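PDB 4HCJ: ThiJ/PfpI domain protein from Brachyspira murdochii, which is of unproven function but binds magnesium and is probably a hydrolase or related enzyme of the DJ-1/PfpI family. Local coordinates for residues F19-E22 with E23-S27; G80-T83 with L84-D87; S129-E132 with S133-R136; A168-G171 with V172-L176. All coordinates share one frame; numbering follows the deposited sequence.

All four contacts are local, made within one turn or so of chain. Interactions 1 and 4 lie on helices of the alpha-beta-alpha sandwich, 21-33 and 162-174, which pack against each other, but their centres are about 19 Å apart. Interaction 1 is the better buried and mixes aromatic packing with held carboxylates; interaction 4 packs valines and a leucine inward and has exposed polar residues near the end of helix 162-174. Interactions 2 and 3 touch through W85 of 80-87. Interaction 2 is a buried loop contact of an aromatic face with an aliphatic chain, whereas interaction 3 is largely polar and watered, on the side of the fold nearer to magnesium.

Interaction 1 (F19-E22 with E23-S27); sequences FQDE and EYFES
D21 O receives the backbone N-H of F25 at 2.8 Å, nearly straight at 168°, and F25 CD2 comes within 3.2 Å of D21 O, at a slant. The aspartate side chain runs alongside that ring in the same direction, with D21 CB at the ring edge, 3.9 Å from F25 CD2. Beyond it, D21 OD1 and OD2 are taken by the backbone N-H groups of G54 and L52. One residue further on, E26 N donates to E22 O at 2.9 Å. E22 bends at its second torsion (chi2 96°), bringing its carboxylate to the Q20 amide: Q20 NE2 donates to E22 OE1 at 2.9 Å, and OE1 lies near the plane of the Q20 amide and uses its syn lone pair. On another side of the turn F19 CE1 meets Y24 CB obliquely at 3.8 Å, while F25 CE2 lies at the edge of the F19 ring, the F19 and F25 side chains crossing at about a right angle. E23, extended beyond CG, lays its carboxylate against the aliphatic part of Q20, with E23 OE1 3.5 Å from Q20 CB, and that oxygen is bonded to G77 N. Replacing E23 by an alanine would probably leave the G77 N-H without this acceptor and uncover Q20 CB and CG. The helix, 21-33, is the crossover of a beta-alpha-beta unit joining strands 9-13 and 37-42, and its E23 and S27 touch helix 162-174.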
loop_
_atom_site.group_PDB
_atom_site.type_symbol
_atom_site.label_atom_id
_atom_site.label_comp_id
_atom_site.label_asym_id
_atom_site.label_seq_id
_atom_site.Cartn_x
_atom_site.Cartn_y
_atom_site.Cartn_z
ATOM N N PHE A 19 -5.771 -10.576 4.086
ATOM C CA PHE A 19 -5.561 -9.142 3.981
ATOM C C PHE A 19 -6.606 -8.410 4.837
ATOM O O PHE A 19 -7.663 -8.946 5.176
ATOM C CB PHE A 19 -5.599 -8.678 2.520
ATOM C CG PHE A 19 -6.964 -8.783 1.856
ATOM C CD1 PHE A 19 -7.888 -7.747 1.958
ATOM C CD2 PHE A 19 -7.316 -9.918 1.135
ATOM C CE1 PHE A 19 -9.138 -7.834 1.351
ATOM C CE2 PHE A 19 -8.566 -10.015 0.523
ATOM C CZ PHE A 19 -9.481 -8.977 0.636
ATOM N N GLN A 20 -6.299 -7.167 5.186
ATOM C CA GLN A 20 -7.181 -6.396 6.046
ATOM C C GLN A 20 -8.343 -5.828 5.236
ATOM O O GLN A 20 -8.157 -4.900 4.443
ATOM C CB GLN A 20 -6.402 -5.274 6.738
ATOM C CG GLN A 20 -7.170 -4.619 7.866
ATOM C CD GLN A 20 -7.310 -5.526 9.062
ATOM O OE1 GLN A 20 -6.316 -6.054 9.565
ATOM N NE2 GLN A 20 -8.547 -5.750 9.499
ATOM N N ASP A 21 -9.540 -6.381 5.431
ATOM C CA ASP A 21 -10.671 -6.029 4.577
ATOM C C ASP A 21 -10.898 -4.526 4.468
ATOM O O ASP A 21 -11.068 -4.002 3.367
ATOM C CB ASP A 21 -11.976 -6.675 5.082
ATOM C CG ASP A 21 -11.928 -8.185 5.119
ATOM O OD1 ASP A 21 -12.860 -8.823 4.574
ATOM O OD2 ASP A 21 -10.978 -8.728 5.719
ATOM N N GLU A 22 -10.935 -3.823 5.596
ATOM C CA GLU A 22 -11.340 -2.424 5.548
ATOM C C GLU A 22 -10.352 -1.602 4.741
ATOM O O GLU A 22 -10.717 -0.684 4.008
ATOM C CB GLU A 22 -11.404 -1.834 6.956
ATOM C CG GLU A 22 -12.322 -2.558 7.916
ATOM C CD GLU A 22 -11.598 -3.576 8.791
ATOM O OE1 GLU A 22 -10.669 -4.266 8.303
ATOM O OE2 GLU A 22 -11.957 -3.685 9.991
ATOM N N GLU A 23 -9.076 -1.924 4.901
ATOM C CA GLU A 23 -8.026 -1.164 4.225
ATOM C C GLU A 23 -8.188 -1.248 2.721
ATOM O O GLU A 23 -8.019 -0.243 2.018
ATOM C CB GLU A 23 -6.641 -1.669 4.639
ATOM C CG GLU A 23 -6.310 -1.435 6.110
ATOM C CD GLU A 23 -5.001 -2.063 6.549
ATOM O OE1 GLU A 23 -4.315 -2.658 5.702
ATOM O OE2 GLU A 23 -4.659 -1.957 7.755
ATOM N N TYR A 24 -8.526 -2.443 2.226
ATOM C CA TYR A 24 -8.764 -2.640 0.811
ATOM C C TYR A 24 -10.119 -2.073 0.368
ATOM O O TYR A 24 -10.174 -1.206 -0.513
ATOM C CB TYR A 24 -8.662 -4.136 0.445
ATOM C CG TYR A 24 -9.073 -4.407 -0.990
ATOM C CD1 TYR A 24 -8.277 -3.999 -2.065
ATOM C CD2 TYR A 24 -10.269 -5.056 -1.270
ATOM C CE1 TYR A 24 -8.666 -4.230 -3.366
ATOM C CE2 TYR A 24 -10.659 -5.302 -2.575
ATOM C CZ TYR A 24 -9.854 -4.888 -3.619
ATOM O OH TYR A 24 -10.254 -5.145 -4.909
ATOM N N PHE A 25 -11.213 -2.573 0.934
ATOM C CA PHE A 25 -12.534 -2.222 0.412
ATOM C C PHE A 25 -12.877 -0.742 0.593
ATOM O O PHE A 25 -13.465 -0.129 -0.305
ATOM C CB PHE A 25 -13.625 -3.119 1.015
ATOM C CG PHE A 25 -13.527 -4.559 0.582
ATOM C CD1 PHE A 25 -13.850 -4.943 -0.719
ATOM C CD2 PHE A 25 -13.098 -5.532 1.482
ATOM C CE1 PHE A 25 -13.740 -6.278 -1.111
ATOM C CE2 PHE A 25 -12.991 -6.868 1.095
ATOM C CZ PHE A 25 -13.308 -7.236 -0.201
ATOM N N GLU A 26 -12.527 -0.163 1.739
ATOM C CA GLU A 26 -12.864 1.237 1.970
ATOM C C GLU A 26 -12.018 2.170 1.115
ATOM O O GLU A 26 -12.510 3.179 0.613
ATOM C CB GLU A 26 -12.757 1.598 3.452
ATOM C CG GLU A 26 -13.743 0.826 4.315
ATOM C CD GLU A 26 -13.636 1.153 5.800
ATOM O OE1 GLU A 26 -12.883 2.080 6.159
ATOM O OE2 GLU A 26 -14.311 0.492 6.614
ATOM N N SER A 27 -10.755 1.833 0.913
ATOM C CA SER A 27 -9.929 2.668 0.049
ATOM C C SER A 27 -10.357 2.536 -1.405
ATOM O O SER A 27 -10.386 3.534 -2.131
ATOM C CB SER A 27 -8.430 2.394 0.221
ATOM O OG SER A 27 -8.033 1.114 -0.247
#

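Interaction 2 (G80-T83 with L84-D87); sequences GCIT and LWDD
W85 lays one face of its indole over I82: I82 CA sits above the five-membered ring, 3.8 Å from its centroid and only 5° off the normal, a CH-pi contact. The isoleucine then runs alongside the ring system, CG1 lying over the same face at 3.8 Å from W85 CZ2. With I82 CG1 beside the backbone N (chi1 -63°) and CG2 beside the carbonyl carbon, the two branches spread over the six-membered ring, CG2 near W85 CE3. From another direction C81 SG approaches the five-membered ring obliquely, 3.7 Å from W85 NE1, which itself makes a weak hydrogen bond to S109 O; this is a sulfur-aromatic contact. L84 uses its backbone and the root of its side chain: its N-H goes to C81 O at 2.7 Å, and L84 CB packs on the same oxygen, while CG rests on T83. The next bond, W85 N to I82 O, is longer at 3.3 Å, and water 1 links I82 O to D86 N. T83 OG1 folds back to G80 O at 2.8 Å, fixing the rotation of the threonine. Substituting an alanine for W85 would probably open a gap over I82 and C81 and leave both without their aromatic partner. The type I turn from L84 to D87 leads into helix 88-99, whose N-cap is D87. This loop follows strand 72-75, and L84 and C81 press on I113 of helix 110-116, while W85 packs on V112 of that helix and meets the H134 ring of helix 132-137.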
loop_
_atom_site.group_PDB
_atom_site.type_symbol
_atom_site.label_atom_id
_atom_site.label_comp_id
_atom_site.label_asym_id
_atom_site.label_seq_id
_atom_site.Cartn_x
_atom_site.Cartn_y
_atom_site.Cartn_z
ATOM N N GLY A 80 -2.355 -11.425 7.251
ATOM C CA GLY A 80 -1.767 -12.126 6.124
ATOM C C GLY A 80 -0.565 -11.415 5.511
ATOM O O GLY A 80 0.266 -12.039 4.855
ATOM N N CYS A 81 -0.464 -10.103 5.716
ATOM C CA CYS A 81 0.646 -9.330 5.152
ATOM C C CYS A 81 2.000 -9.770 5.724
ATOM O O CYS A 81 3.037 -9.595 5.077
ATOM C CB CYS A 81 0.417 -7.840 5.396
ATOM S SG CYS A 81 1.618 -6.768 4.585
ATOM N N ILE A 82 2.004 -10.330 6.927
ATOM C CA ILE A 82 3.257 -10.719 7.556
ATOM C C ILE A 82 4.048 -11.681 6.673
ATOM O O ILE A 82 5.274 -11.645 6.646
ATOM C CB ILE A 82 3.013 -11.280 8.970
ATOM C CG1 ILE A 82 2.397 -10.195 9.861
ATOM C CG2 ILE A 82 4.299 -11.800 9.592
ATOM C CD1 ILE A 82 1.797 -10.710 11.158
ATOM N N THR A 83 3.326 -12.494 5.898
ATOM C CA THR A 83 3.940 -13.432 4.963
ATOM C C THR A 83 4.709 -12.740 3.834
ATOM O O THR A 83 5.525 -13.364 3.179
ATOM C CB THR A 83 2.886 -14.409 4.352
ATOM O OG1 THR A 83 1.991 -13.703 3.478
ATOM C CG2 THR A 83 2.089 -15.091 5.472
ATOM N N LEU A 84 4.437 -11.452 3.611
ATOM C CA LEU A 84 5.055 -10.667 2.540
ATOM C C LEU A 84 6.130 -9.704 3.032
ATOM O O LEU A 84 6.802 -9.069 2.223
ATOM C CB LEU A 84 3.978 -9.853 1.828
ATOM C CG LEU A 84 2.833 -10.644 1.195
ATOM C CD1 LEU A 84 1.798 -9.696 0.585
ATOM C CD2 LEU A 84 3.372 -11.605 0.157
ATOM N N TRP A 85 6.308 -9.595 4.343
ATOM C CA TRP A 85 7.213 -8.604 4.897
ATOM C C TRP A 85 8.658 -8.767 4.444
ATOM O O TRP A 85 9.368 -7.770 4.223
ATOM C CB TRP A 85 7.145 -8.663 6.407
ATOM C CG TRP A 85 5.981 -7.986 7.017
ATOM C CD1 TRP A 85 4.968 -7.301 6.382
ATOM C CD2 TRP A 85 5.720 -7.886 8.413
ATOM N NE1 TRP A 85 4.085 -6.785 7.311
ATOM C CE2 TRP A 85 4.540 -7.119 8.567
ATOM C CE3 TRP A 85 6.374 -8.367 9.556
ATOM C CZ2 TRP A 85 4.020 -6.809 9.822
ATOM C CZ3 TRP A 85 5.853 -8.059 10.790
ATOM C CH2 TRP A 85 4.690 -7.289 10.915
ATOM N N ASP A 86 9.109 -10.019 4.359
ATOM C CA ASP A 86 10.493 -10.308 3.985
ATOM C C ASP A 86 10.623 -10.794 2.547
ATOM O O ASP A 86 11.640 -11.360 2.177
ATOM C CB ASP A 86 11.108 -11.321 4.961
ATOM C CG ASP A 86 11.293 -10.739 6.353
ATOM O OD1 ASP A 86 11.638 -9.539 6.469
ATOM O OD2 ASP A 86 11.078 -11.481 7.327
ATOM N N ASP A 87 9.602 -10.555 1.736
ATOM C CA ASP A 87 9.589 -11.053 0.374
ATOM C C ASP A 87 10.281 -10.060 -0.565
ATOM O O ASP A 87 9.913 -8.888 -0.633
ATOM C CB ASP A 87 8.132 -11.264 -0.026
ATOM C CG ASP A 87 7.983 -12.065 -1.299
ATOM O OD1 ASP A 87 8.420 -11.632 -2.359
ATOM O OD2 ASP A 87 7.396 -13.150 -1.241
HETATM O O HOH W 1 7.741 -12.344 5.284
HETATM O O HOH W 2 6.091 -14.400 0.658
#

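Interaction 3 (S129-E132 with S133-R136); sequences SADE and SHVR
D131 O and E132 O start the backbone bonding of helix 132-137, accepting V135 N at 3.3 Å and R136 N at 2.9 Å respectively, with a weak bond from H134 N to D131 O besides. D131 stands at the N-cap, yet its carboxylate makes no capping bond: OD2 is engaged by S109 OG, and OD1 by water 3. That water is the polar bridge of the contact, donating to D131 OD1 at 2.8 Å and to A130 O, and lying at the edge of the H134 ring, in its plane, 3.2 Å from NE2. The imidazole reaches this place because CG stands beside the backbone N (chi1 -51°), which also sets its CD2 edge against D131 O. S133 OG sits above one face of the same ring, offset toward its rim. Water 4 accepts the N-H of S133, much as a capping side chain might, and donates to A130 O at 2.9 Å. V135 turns CG2 onto D131 O at 3.6 Å, and beyond the contact packs on V112 of helix 110-116. R136 runs its aliphatic chain past E132 O. The first turn is thus held by backbone bonds and two waters, with the D131 carboxylate shared between S109 OG and water 3 instead of closing the helix end itself.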
loop_
_atom_site.group_PDB
_atom_site.type_symbol
_atom_site.label_atom_id
_atom_site.label_comp_id
_atom_site.label_asym_id
_atom_site.label_seq_id
_atom_site.Cartn_x
_atom_site.Cartn_y
_atom_site.Cartn_z
ATOM N N SER A 129 0.508 0.356 15.380
ATOM C CA SER A 129 1.210 0.432 16.644
ATOM C C SER A 129 2.048 -0.825 16.962
ATOM O O SER A 129 3.210 -0.735 17.360
ATOM C CB SER A 129 0.204 0.679 17.755
ATOM O OG SER A 129 0.882 0.837 18.971
ATOM N N ALA A 130 1.472 -1.992 16.728
ATOM C CA ALA A 130 2.162 -3.256 16.976
ATOM C C ALA A 130 3.432 -3.449 16.143
ATOM O O ALA A 130 4.294 -4.252 16.506
ATOM C CB ALA A 130 1.216 -4.428 16.738
ATOM N N ASP A 131 3.541 -2.724 15.034
ATOM C CA ASP A 131 4.627 -2.924 14.089
ATOM C C ASP A 131 5.744 -1.887 14.227
ATOM O O ASP A 131 6.655 -1.852 13.388
ATOM C CB ASP A 131 4.099 -2.852 12.643
ATOM C CG ASP A 131 3.103 -3.953 12.286
ATOM O OD1 ASP A 131 3.074 -4.998 12.975
ATOM O OD2 ASP A 131 2.369 -3.763 11.274
ATOM N N GLU A 132 5.707 -1.057 15.251
ATOM C CA GLU A 132 6.668 0.031 15.315
ATOM C C GLU A 132 8.139 -0.453 15.446
ATOM O O GLU A 132 9.046 0.253 15.009
ATOM C CB GLU A 132 6.232 1.039 16.398
ATOM C CG GLU A 132 4.878 1.757 16.057
ATOM C CD GLU A 132 4.431 2.815 17.061
ATOM O OE1 GLU A 132 5.204 3.160 17.950
ATOM O OE2 GLU A 132 3.286 3.302 16.964
ATOM N N SER A 133 8.379 -1.648 15.999
ATOM C CA SER A 133 9.729 -2.203 16.011
ATOM C C SER A 133 10.307 -2.286 14.596
ATOM O O SER A 133 11.428 -1.827 14.333
ATOM C CB SER A 133 9.704 -3.585 16.658
ATOM O OG SER A 133 8.874 -4.461 15.933
ATOM N N HIS A 134 9.539 -2.874 13.685
ATOM C CA HIS A 134 10.028 -3.093 12.328
ATOM C C HIS A 134 10.240 -1.790 11.594
ATOM O O HIS A 134 11.189 -1.625 10.816
ATOM C CB HIS A 134 9.045 -3.937 11.528
ATOM C CG HIS A 134 8.636 -5.185 12.227
ATOM N ND1 HIS A 134 9.429 -6.306 12.255
ATOM C CD2 HIS A 134 7.510 -5.493 12.912
ATOM C CE1 HIS A 134 8.820 -7.248 12.951
ATOM N NE2 HIS A 134 7.661 -6.775 13.369
ATOM N N VAL A 135 9.324 -0.854 11.819
ATOM C CA VAL A 135 9.373 0.410 11.112
ATOM C C VAL A 135 10.543 1.267 11.616
ATOM O O VAL A 135 11.281 1.855 10.813
ATOM C CB VAL A 135 7.997 1.089 11.177
ATOM C CG1 VAL A 135 8.033 2.472 10.542
ATOM C CG2 VAL A 135 6.970 0.200 10.436
ATOM N N ARG A 136 10.755 1.299 12.934
ATOM C CA ARG A 136 11.912 1.997 13.465
ATOM C C ARG A 136 13.213 1.329 13.025
ATOM O O ARG A 136 14.218 2.022 12.791
ATOM C CB ARG A 136 11.877 2.072 14.987
ATOM C CG ARG A 136 10.805 2.992 15.525
ATOM C CD ARG A 136 11.049 3.332 17.008
ATOM N NE ARG A 136 9.917 4.042 17.614
ATOM C CZ ARG A 136 9.687 5.343 17.505
ATOM N NH1 ARG A 136 10.507 6.121 16.802
ATOM N NH2 ARG A 136 8.625 5.867 18.111
HETATM O O HOH W 3 4.726 -6.638 14.549
HETATM O O HOH W 4 6.665 -3.260 17.798
#

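Interaction 4 (A168-G171 with V172-L176); sequences AVVG and VLNSL
V169 and L173, one turn apart, lie side by side on the closing turns of helix 162-174, an outer helix of the alpha-beta-alpha sandwich. V169 CG1 touches L173 CD1 at 3.9 Å; placed opposite the backbone N (chi1 171°), it points along the helix toward the leucine. V170 and N174 are paired likewise, with V170 CG1 3.5 Å from N174 ND2, so that the amide lies over a methyl group. Backbone bonds run under both pairs: L173 N reaches V169 O at 2.9 Å, nearly straight, and N174 N reaches V170 O at 2.8 Å. V172 N does the same with A168 O, and V172 CG2 packs on that oxygen. Further out, V169, V172 and L173 face strand 103-107, A168 and V172 also touch strand 147-150, and V169 and V170 meet F31 of helix 21-33. Y36 OH holds N174 OD1, fixing the turn of the amide. The regular pattern then gives way: S175 N makes a weak bond to G171 O and a shorter one, 3.2 Å, to V172 O. Water 5 bridges backbone and side chain here, donating to G171 O at 2.7 Å and lying 2.6 Å from S175 OG.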
loop_
_atom_site.group_PDB
_atom_site.type_symbol
_atom_site.label_atom_id
_atom_site.label_comp_id
_atom_site.label_asym_id
_atom_site.label_seq_id
_atom_site.Cartn_x
_atom_site.Cartn_y
_atom_site.Cartn_z
ATOM N N ALA A 168 -6.136 10.973 1.394
ATOM C CA ALA A 168 -4.812 11.587 1.291
ATOM C C ALA A 168 -4.090 11.165 0.010
ATOM O O ALA A 168 -3.469 11.987 -0.660
ATOM C CB ALA A 168 -3.961 11.260 2.518
ATOM N N VAL A 169 -4.188 9.881 -0.343
ATOM C CA VAL A 169 -3.595 9.389 -1.580
ATOM C C VAL A 169 -4.230 10.075 -2.799
ATOM O O VAL A 169 -3.517 10.513 -3.712
ATOM C CB VAL A 169 -3.686 7.853 -1.669
ATOM C CG1 VAL A 169 -3.273 7.355 -3.046
ATOM C CG2 VAL A 169 -2.817 7.216 -0.584
ATOM N N VAL A 170 -5.564 10.173 -2.816
ATOM C CA VAL A 170 -6.247 10.871 -3.905
ATOM C C VAL A 170 -5.766 12.326 -3.996
ATOM O O VAL A 170 -5.555 12.838 -5.099
ATOM C CB VAL A 170 -7.778 10.793 -3.733
ATOM C CG1 VAL A 170 -8.485 11.774 -4.683
ATOM C CG2 VAL A 170 -8.269 9.362 -3.967
ATOM N N GLY A 171 -5.600 12.999 -2.855
ATOM C CA GLY A 171 -5.111 14.368 -2.863
ATOM C C GLY A 171 -3.748 14.494 -3.526
ATOM O O GLY A 171 -3.508 15.399 -4.325
ATOM N N VAL A 172 -2.836 13.580 -3.220
ATOM C CA VAL A 172 -1.522 13.599 -3.859
ATOM C C VAL A 172 -1.644 13.334 -5.365
ATOM O O VAL A 172 -1.086 14.054 -6.180
ATOM C CB VAL A 172 -0.565 12.594 -3.193
ATOM C CG1 VAL A 172 0.744 12.562 -3.933
ATOM C CG2 VAL A 172 -0.342 12.936 -1.710
ATOM N N LEU A 173 -2.418 12.327 -5.732
ATOM C CA LEU A 173 -2.571 11.991 -7.139
ATOM C C LEU A 173 -3.240 13.097 -7.947
ATOM O O LEU A 173 -2.872 13.350 -9.098
ATOM C CB LEU A 173 -3.383 10.712 -7.275
ATOM C CG LEU A 173 -2.628 9.463 -6.815
ATOM C CD1 LEU A 173 -3.580 8.288 -6.793
ATOM C CD2 LEU A 173 -1.428 9.187 -7.714
ATOM N N ASN A 174 -4.225 13.766 -7.362
ATOM C CA ASN A 174 -4.957 14.789 -8.109
ATOM C C ASN A 174 -4.111 16.026 -8.385
ATOM O O ASN A 174 -4.463 16.852 -9.229
ATOM C CB ASN A 174 -6.281 15.140 -7.420
ATOM C CG ASN A 174 -7.406 14.160 -7.758
ATOM O OD1 ASN A 174 -7.296 13.341 -8.680
ATOM N ND2 ASN A 174 -8.516 14.287 -7.055
ATOM N N SER A 175 -2.989 16.161 -7.691
ATOM C CA SER A 175 -2.092 17.266 -7.987
ATOM C C SER A 175 -1.138 16.950 -9.149
ATOM O O SER A 175 -0.336 17.800 -9.544
ATOM C CB SER A 175 -1.334 17.692 -6.727
ATOM O OG SER A 175 -2.207 18.368 -5.832
ATOM N N LEU A 176 -1.252 15.747 -9.708
ATOM C CA LEU A 176 -0.449 15.336 -10.859
ATOM C C LEU A 176 -1.251 15.384 -12.157
ATOM O O LEU A 176 -2.482 15.217 -12.152
ATOM C CB LEU A 176 0.066 13.912 -10.655
ATOM C CG LEU A 176 0.730 13.631 -9.307
ATOM C CD1 LEU A 176 1.150 12.171 -9.213
ATOM C CD2 LEU A 176 1.930 14.548 -9.107
HETATM O O HOH W 5 -4.574 17.842 -4.771
#